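Local coordinates for protein glutathione S-transferase (Burkholderia glumae, PDB 4ISD) that binds glutathione and, as a glutathione S-transferase homolog, probably transfers it to electrophilic substrates, at residues K146-L154 and G184-L192. Residues are numbered along the deposited sequence; the frame is centred on the assembly and turned at random.
Sequences KLLSAADRL and GDPVPPKVL
Leu-148 of helix 139-154 reaches across to Asp-185, where an extended, proline-rich loop starts its run along the outer flank of the all-helical C-terminal domain of the glutathione transferase fold, ahead of helix 189-199. One methyl, Leu-148 CD2, rests on the aliphatic part of the aspartate, 3.7 Å from Asp-185 CB, and it also lies 3.8 Å from the backbone oxygen Pro-186 O. Leu-148 CG stands anti to the backbone N (chi1 -173°), which carries both methyls out from the helix onto successive residues of the loop. The other methyl, Leu-148 CD1, lies 3.9 Å from Pro-188 CD and more loosely against Val-187 CG1. The Pro-188 ring is shared between two helix residues one turn apart, since Pro-188 CG sits 3.7 Å from Asp-152 OD2. On helix 189-199, Lys-190 stretches back to the other helix with its chain extended beyond CG. Its ammonium bonds to two carbonyls near the C-terminal end of helix 139-154, Asp-152 O and Ile-155 O, while Asp-152 OD2 remains 4.4 Å from Lys-190 NZ, beyond salt-bridge range. Lys-190 NZ meets Asp-152 O at 2.8 Å, with a C=O...N angle of 138° and the nitrogen tilted 18° from the carbonyl plane. Deeper in, Ala-151 and Val-191 are both buried, with Leu-177 of helix 168-177 also touching Ala-151 and Ile-155 touching Val-191; Val-191 CG1 packs on Ala-151 CB at 4.2 Å.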
ATOM      1  N   LYS A 146       1.887 -11.767 -15.495  1.00 67.19           N
ATOM      2  CA  LYS A 146       2.250 -10.426 -15.070  1.00 60.30           C
ATOM      3  C   LYS A 146       3.453 -10.490 -14.141  1.00 50.48           C
ATOM      4  O   LYS A 146       4.362  -9.661 -14.234  1.00 50.30           O
ATOM      5  CB  LYS A 146       1.066  -9.743 -14.391  1.00 60.68           C
ATOM      6  N   LEU A 147       3.474 -11.489 -13.263  1.00 45.20           N
ATOM      7  CA  LEU A 147       4.595 -11.657 -12.336  1.00 45.45           C
ATOM      8  C   LEU A 147       5.900 -11.934 -13.084  1.00 48.78           C
ATOM      9  O   LEU A 147       6.916 -11.290 -12.842  1.00 38.58           O
ATOM     10  CB  LEU A 147       4.328 -12.785 -11.338  1.00 43.72           C
ATOM     11  CG  LEU A 147       5.432 -12.862 -10.285  1.00 42.26           C
ATOM     12  CD1 LEU A 147       5.591 -11.494  -9.641  1.00 38.20           C
ATOM     13  CD2 LEU A 147       5.171 -13.944  -9.234  1.00 38.53           C
ATOM     14  N   LEU A 148       5.868 -12.881 -14.013  1.00 52.79           N
ATOM     15  CA  LEU A 148       7.086 -13.250 -14.724  1.00 53.30           C
ATOM     16  C   LEU A 148       7.600 -12.103 -15.577  1.00 55.94           C
ATOM     17  O   LEU A 148       8.802 -11.873 -15.660  1.00 58.93           O
ATOM     18  CB  LEU A 148       6.857 -14.488 -15.578  1.00 53.24           C
ATOM     19  CG  LEU A 148       8.111 -15.045 -16.230  1.00 55.02           C
ATOM     20  CD1 LEU A 148       9.079 -15.500 -15.165  1.00 55.79           C
ATOM     21  CD2 LEU A 148       7.736 -16.186 -17.139  1.00 55.02           C
ATOM     22  N   SER A 149       6.683 -11.372 -16.197  1.00 58.47           N
ATOM     23  CA  SER A 149       7.054 -10.248 -17.047  1.00 55.32           C
ATOM     24  C   SER A 149       7.685  -9.124 -16.241  1.00 55.43           C
ATOM     25  O   SER A 149       8.639  -8.497 -16.696  1.00 59.53           O
ATOM     26  CB  SER A 149       5.840  -9.721 -17.805  1.00 57.51           C
ATOM     27  OG  SER A 149       6.211  -8.629 -18.630  1.00 63.46           O
ATOM     28  N   ALA A 150       7.154  -8.872 -15.045  1.00 50.62           N
ATOM     29  CA  ALA A 150       7.748  -7.872 -14.164  1.00 50.05           C
ATOM     30  C   ALA A 150       9.159  -8.300 -13.770  1.00 56.30           C
ATOM     31  O   ALA A 150      10.093  -7.496 -13.799  1.00 59.10           O
ATOM     32  CB  ALA A 150       6.894  -7.670 -12.927  1.00 45.50           C
ATOM     33  N   ALA A 151       9.302  -9.572 -13.403  1.00 55.19           N
ATOM     34  CA  ALA A 151      10.584 -10.123 -12.976  1.00 52.20           C
ATOM     35  C   ALA A 151      11.625 -10.009 -14.089  1.00 53.81           C
ATOM     36  O   ALA A 151      12.765  -9.616 -13.840  1.00 49.59           O
ATOM     37  CB  ALA A 151      10.422 -11.574 -12.553  1.00 46.45           C
ATOM     38  N   ASP A 152      11.223 -10.334 -15.313  1.00 51.18           N
ATOM     39  CA  ASP A 152      12.136 -10.302 -16.443  1.00 57.09           C
ATOM     40  C   ASP A 152      12.566  -8.869 -16.750  1.00 61.76           C
ATOM     41  O   ASP A 152      13.706  -8.627 -17.147  1.00 73.07           O
ATOM     42  CB  ASP A 152      11.499 -10.965 -17.668  1.00 67.51           C
ATOM     43  CG  ASP A 152      12.478 -11.156 -18.815  1.00 85.08           C
ATOM     44  OD1 ASP A 152      12.577 -10.255 -19.675  1.00 91.55           O
ATOM     45  OD2 ASP A 152      13.145 -12.213 -18.867  1.00 93.49           O
ATOM     46  N   ARG A 153      11.660  -7.918 -16.544  1.00 58.04           N
ATOM     47  CA  ARG A 153      11.944  -6.514 -16.854  1.00 55.55           C
ATOM     48  C   ARG A 153      12.793  -5.788 -15.788  1.00 53.23           C
ATOM     49  O   ARG A 153      13.585  -4.911 -16.124  1.00 54.28           O
ATOM     50  CB  ARG A 153      10.640  -5.741 -17.124  1.00 47.54           C
ATOM     51  N   LEU A 154      12.629  -6.155 -14.516  1.00 45.02           N
ATOM     52  CA  LEU A 154      13.212  -5.401 -13.402  1.00 40.30           C
ATOM     53  C   LEU A 154      14.481  -6.010 -12.835  1.00 41.72           C
ATOM     54  O   LEU A 154      15.283  -5.316 -12.214  1.00 47.10           O
ATOM     55  CB  LEU A 154      12.206  -5.288 -12.252  1.00 41.71           C
ATOM     56  CG  LEU A 154      10.853  -4.625 -12.483  1.00 40.86           C
ATOM     57  CD1 LEU A 154      10.033  -4.711 -11.201  1.00 38.40           C
ATOM     58  CD2 LEU A 154      11.019  -3.178 -12.922  1.00 42.36           C
ATOM     59  N   GLY A 184       3.422 -22.181 -14.889  1.00 67.14           N
ATOM     60  CA  GLY A 184       3.712 -23.120 -15.950  1.00 69.47           C
ATOM     61  C   GLY A 184       4.541 -22.518 -17.063  1.00 72.15           C
ATOM     62  O   GLY A 184       4.582 -23.050 -18.177  1.00 82.32           O
ATOM     63  N   ASP A 185       5.198 -21.402 -16.769  1.00 65.41           N
ATOM     64  CA  ASP A 185       6.153 -20.821 -17.708  1.00 71.01           C
ATOM     65  C   ASP A 185       7.594 -21.047 -17.240  1.00 68.24           C
ATOM     66  O   ASP A 185       7.872 -21.085 -16.040  1.00 63.05           O
ATOM     67  CB  ASP A 185       5.877 -19.330 -17.908  1.00 74.06           C
ATOM     68  CG  ASP A 185       4.787 -19.069 -18.932  1.00 80.64           C
ATOM     69  OD1 ASP A 185       4.041 -20.014 -19.274  1.00 84.78           O
ATOM     70  OD2 ASP A 185       4.680 -17.914 -19.393  1.00 81.19           O
ATOM     71  N   PRO A 186       8.519 -21.228 -18.187  1.00 73.47           N
ATOM     72  CA  PRO A 186       9.900 -21.384 -17.718  1.00 69.60           C
ATOM     73  C   PRO A 186      10.441 -20.079 -17.142  1.00 60.88           C
ATOM     74  O   PRO A 186      10.192 -19.000 -17.697  1.00 57.03           O
ATOM     75  CB  PRO A 186      10.669 -21.814 -18.980  1.00 68.91           C
ATOM     76  CG  PRO A 186       9.783 -21.449 -20.131  1.00 73.26           C
ATOM     77  CD  PRO A 186       8.371 -21.533 -19.621  1.00 78.01           C
ATOM     78  N   VAL A 187      11.166 -20.197 -16.032  1.00 56.25           N
ATOM     79  CA  VAL A 187      11.714 -19.056 -15.310  1.00 53.11           C
ATOM     80  C   VAL A 187      13.182 -18.789 -15.661  1.00 51.56           C
ATOM     81  O   VAL A 187      14.027 -19.667 -15.498  1.00 45.57           O
ATOM     82  CB  VAL A 187      11.663 -19.297 -13.794  1.00 49.24           C
ATOM     83  CG1 VAL A 187      11.947 -18.005 -13.068  1.00 48.12           C
ATOM     84  CG2 VAL A 187      10.323 -19.887 -13.374  1.00 42.98           C
ATOM     85  N   PRO A 188      13.488 -17.571 -16.137  1.00 50.06           N
ATOM     86  CA  PRO A 188      14.866 -17.140 -16.401  1.00 51.39           C
ATOM     87  C   PRO A 188      15.736 -17.230 -15.154  1.00 58.75           C
ATOM     88  O   PRO A 188      15.399 -16.618 -14.131  1.00 60.45           O
ATOM     89  CB  PRO A 188      14.694 -15.672 -16.798  1.00 38.36           C
ATOM     90  CG  PRO A 188      13.340 -15.624 -17.420  1.00 34.85           C
ATOM     91  CD  PRO A 188      12.504 -16.579 -16.607  1.00 42.12           C
ATOM     92  N   PRO A 189      16.850 -17.979 -15.237  1.00 58.97           N
ATOM     93  CA  PRO A 189      17.728 -18.202 -14.082  1.00 56.97           C
ATOM     94  C   PRO A 189      18.161 -16.902 -13.398  1.00 45.34           C
ATOM     95  O   PRO A 189      18.357 -16.908 -12.179  1.00 34.53           O
ATOM     96  CB  PRO A 189      18.933 -18.961 -14.676  1.00 60.85           C
ATOM     97  CG  PRO A 189      18.797 -18.833 -16.158  1.00 65.20           C
ATOM     98  CD  PRO A 189      17.336 -18.670 -16.440  1.00 64.82           C
ATOM     99  N   LYS A 190      18.266 -15.807 -14.154  1.00 43.79           N
ATOM    100  CA  LYS A 190      18.560 -14.502 -13.557  1.00 41.34           C
ATOM    101  C   LYS A 190      17.584 -14.106 -12.447  1.00 46.98           C
ATOM    102  O   LYS A 190      17.955 -13.337 -11.555  1.00 49.81           O
ATOM    103  CB  LYS A 190      18.604 -13.389 -14.598  1.00 34.03           C
ATOM    104  CG  LYS A 190      17.238 -12.864 -15.018  1.00 32.05           C
ATOM    105  CD  LYS A 190      17.396 -11.640 -15.911  1.00 30.76           C
ATOM    106  CE  LYS A 190      16.072 -11.129 -16.432  1.00 37.86           C
ATOM    107  NZ  LYS A 190      16.241  -9.729 -16.934  1.00 45.47           N
ATOM    108  N   VAL A 191      16.347 -14.607 -12.484  1.00 42.00           N
ATOM    109  CA  VAL A 191      15.439 -14.300 -11.383  1.00 37.76           C
ATOM    110  C   VAL A 191      15.584 -15.301 -10.243  1.00 41.76           C
ATOM    111  O   VAL A 191      15.393 -14.952  -9.081  1.00 50.61           O
ATOM    112  CB  VAL A 191      13.952 -14.102 -11.815  1.00 40.46           C
ATOM    113  CG1 VAL A 191      13.820 -13.990 -13.327  1.00 41.90           C
ATOM    114  CG2 VAL A 191      13.053 -15.184 -11.235  1.00 36.10           C
ATOM    115  N   LEU A 192      15.937 -16.537 -10.577  1.00 45.41           N
ATOM    116  CA  LEU A 192      16.306 -17.516  -9.561  1.00 44.87           C
ATOM    117  C   LEU A 192      17.459 -16.982  -8.719  1.00 44.63           C
ATOM    118  O   LEU A 192      17.453 -17.110  -7.492  1.00 51.94           O
ATOM    119  CB  LEU A 192      16.723 -18.836 -10.214  1.00 47.11           C
ATOM    120  CG  LEU A 192      15.597 -19.584 -10.930  1.00 48.11           C
ATOM    121  CD1 LEU A 192      16.117 -20.905 -11.488  1.00 47.66           C
ATOM    122  CD2 LEU A 192      14.370 -19.788 -10.012  1.00 34.05           C
TER